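Local coordinates for uncharacterized protein (Bordetella pertussis, PDB 3FVV) that probably dephosphorylates histidinol phosphate to histidinol in histidine biosynthesis, as a magnesium-dependent hydrolase of the haloacid dehalogenase-like superfamily, at residues H72-L77 against P139-G144. Sequence-based numbering, arbitrary orientation.
Sequences HSPVEL and PEYRDG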
loop_
_atom_site.group_PDB
_atom_site.type_symbol
_atom_site.label_atom_id
_atom_site.label_comp_id
_atom_site.label_asym_id
_atom_site.label_seq_id
_atom_site.Cartn_x
_atom_site.Cartn_y
_atom_site.Cartn_z
ATOM N N HIS A 72 17.807 -12.128 3.602
ATOM C CA HIS A 72 18.698 -11.207 4.304
ATOM C C HIS A 72 18.346 -10.990 5.759
ATOM O O HIS A 72 17.215 -11.144 6.183
ATOM C CB HIS A 72 18.573 -9.829 3.666
ATOM C CG HIS A 72 18.896 -9.810 2.228
ATOM N ND1 HIS A 72 17.942 -9.609 1.255
ATOM C CD2 HIS A 72 20.059 -9.989 1.588
ATOM C CE1 HIS A 72 18.510 -9.675 0.074
ATOM N NE2 HIS A 72 19.797 -9.885 0.248
ATOM N N SER A 73 19.312 -10.566 6.525
ATOM C CA SER A 73 19.073 -10.282 7.911
ATOM C C SER A 73 18.181 -9.031 8.006
ATOM O O SER A 73 18.247 -8.131 7.148
ATOM C CB SER A 73 20.419 -10.111 8.625
ATOM O OG SER A 73 20.523 -8.849 9.238
ATOM N N PRO A 74 17.305 -8.975 8.997
ATOM C CA PRO A 74 16.494 -7.778 9.141
ATOM C C PRO A 74 17.325 -6.503 9.489
ATOM O O PRO A 74 16.894 -5.411 9.209
ATOM C CB PRO A 74 15.533 -8.151 10.272
ATOM C CG PRO A 74 16.212 -9.231 11.013
ATOM C CD PRO A 74 16.917 -10.015 9.951
ATOM N N VAL A 75 18.528 -6.676 10.032
ATOM C CA VAL A 75 19.410 -5.562 10.296
ATOM C C VAL A 75 19.921 -4.951 8.975
ATOM O O VAL A 75 19.823 -3.703 8.796
ATOM C CB VAL A 75 20.518 -5.942 11.248
ATOM C CG1 VAL A 75 21.627 -4.887 11.274
ATOM C CG2 VAL A 75 19.933 -6.272 12.712
ATOM N N GLU A 76 20.335 -5.802 8.016
ATOM C CA GLU A 76 20.717 -5.317 6.694
ATOM C C GLU A 76 19.545 -4.649 5.989
ATOM O O GLU A 76 19.687 -3.557 5.425
ATOM C CB GLU A 76 21.207 -6.460 5.789
ATOM C CG GLU A 76 22.529 -7.087 6.189
ATOM C CD GLU A 76 22.786 -8.409 5.410
ATOM O OE1 GLU A 76 21.843 -9.241 5.214
ATOM O OE2 GLU A 76 23.945 -8.612 5.006
ATOM N N LEU A 77 18.395 -5.318 6.050
ATOM C CA LEU A 77 17.164 -4.847 5.347
ATOM C C LEU A 77 16.760 -3.429 5.782
ATOM O O LEU A 77 16.402 -2.601 4.963
ATOM C CB LEU A 77 15.999 -5.838 5.577
ATOM C CG LEU A 77 16.025 -7.175 4.840
ATOM C CD1 LEU A 77 14.903 -7.943 5.368
ATOM C CD2 LEU A 77 15.891 -6.996 3.303
ATOM N N PRO A 139 4.317 -9.448 6.434
ATOM C CA PRO A 139 5.214 -10.563 6.232
ATOM C C PRO A 139 5.388 -11.345 7.517
ATOM O O PRO A 139 5.605 -10.750 8.568
ATOM C CB PRO A 139 6.545 -9.887 5.814
ATOM C CG PRO A 139 6.472 -8.537 6.141
ATOM C CD PRO A 139 5.023 -8.169 6.626
ATOM N N GLU A 140 5.265 -12.672 7.461
ATOM C CA GLU A 140 5.583 -13.493 8.614
ATOM C C GLU A 140 7.087 -13.302 8.965
ATOM O O GLU A 140 7.978 -13.351 8.073
ATOM C CB GLU A 140 5.287 -14.963 8.313
ATOM C CG GLU A 140 5.575 -15.906 9.424
ATOM C CD GLU A 140 5.476 -17.389 8.937
ATOM O OE1 GLU A 140 6.078 -17.776 7.902
ATOM O OE2 GLU A 140 4.759 -18.142 9.586
ATOM N N TYR A 141 7.324 -13.118 10.257
ATOM C CA TYR A 141 8.665 -12.926 10.855
ATOM C C TYR A 141 8.759 -13.920 11.944
ATOM O O TYR A 141 7.910 -13.919 12.820
ATOM C CB TYR A 141 8.749 -11.544 11.472
ATOM C CG TYR A 141 10.111 -11.118 11.949
ATOM C CD1 TYR A 141 11.115 -10.804 11.054
ATOM C CD2 TYR A 141 10.362 -10.934 13.283
ATOM C CE1 TYR A 141 12.340 -10.370 11.493
ATOM C CE2 TYR A 141 11.612 -10.464 13.753
ATOM C CZ TYR A 141 12.601 -10.187 12.849
ATOM O OH TYR A 141 13.854 -9.740 13.277
ATOM N N ARG A 142 9.735 -14.785 11.910
ATOM C CA ARG A 142 9.868 -15.834 12.904
ATOM C C ARG A 142 11.338 -16.030 13.139
ATOM O O ARG A 142 12.159 -16.100 12.172
ATOM C CB ARG A 142 9.267 -17.148 12.368
ATOM C CG ARG A 142 9.062 -18.287 13.410
ATOM C CD ARG A 142 8.509 -19.572 12.725
ATOM N NE ARG A 142 9.427 -20.068 11.681
ATOM C CZ ARG A 142 9.048 -20.531 10.499
ATOM N NH1 ARG A 142 7.767 -20.546 10.118
ATOM N NH2 ARG A 142 9.959 -20.942 9.650
ATOM N N ASP A 143 11.695 -16.150 14.411
ATOM C CA ASP A 143 13.050 -16.465 14.747
ATOM C C ASP A 143 14.034 -15.414 14.144
ATOM O O ASP A 143 15.159 -15.732 13.775
ATOM C CB ASP A 143 13.437 -17.902 14.304
ATOM C CG ASP A 143 12.747 -19.011 15.118
ATOM O OD1 ASP A 143 12.589 -18.856 16.342
ATOM O OD2 ASP A 143 12.441 -20.075 14.528
ATOM N N GLY A 144 13.625 -14.157 14.129
ATOM C CA GLY A 144 14.489 -13.089 13.708
ATOM C C GLY A 144 14.638 -12.975 12.208
ATOM O O GLY A 144 15.524 -12.271 11.721
#
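Pro74, the first residue of helix 74-89, sets its pyrrolidine ring against Tyr141 and the carbonyl of Gly144. Both contacts are van der Waals in kind, and no hydrogen bond links the two segments. The ring carbon Pro74 CG lies 3.3 Å from Tyr141 OH, at the edge of the phenol and near its plane, while Pro74 CB and CG each approach Tyr141 CE1 to 4.1 Å; the two side chains cross at about a right angle. Tyr141 reaches the proline because its CG stands anti to the backbone N (chi1 -172°), which carries the hydroxyl end out to the helix start. Gly144 O lies 3.2 Å from both Pro74 CG and Pro74 CD, so that CG meets both oxygens. Gly144 N lies above one face of the Tyr141 ring, offset toward the rim.

Residues 139-142 are the end of strand 133-142, and Asp143 and Gly144, both with positive phi, form a two-residue type I' turn into the antiparallel strand 145-147. This beta-hairpin extends from the parallel sheet of the HAD-like fold and meets the first turn of helix 74-89 at the surface. Tyr146 of the returning strand touches the Tyr141 ring and also packs on Leu77.

Polar bonds within 72-77 cap the start of the helix. Ser73 is the N-cap and forms a capping box with Glu76: Glu76 N donates to Ser73 OG (3.3 Å, 165°), and Ser73 N returns a bond to Glu76 OE1 (3.1 Å), meeting the carboxylate on its anti side. A weak bond from Val75 N also reaches Ser73 OG.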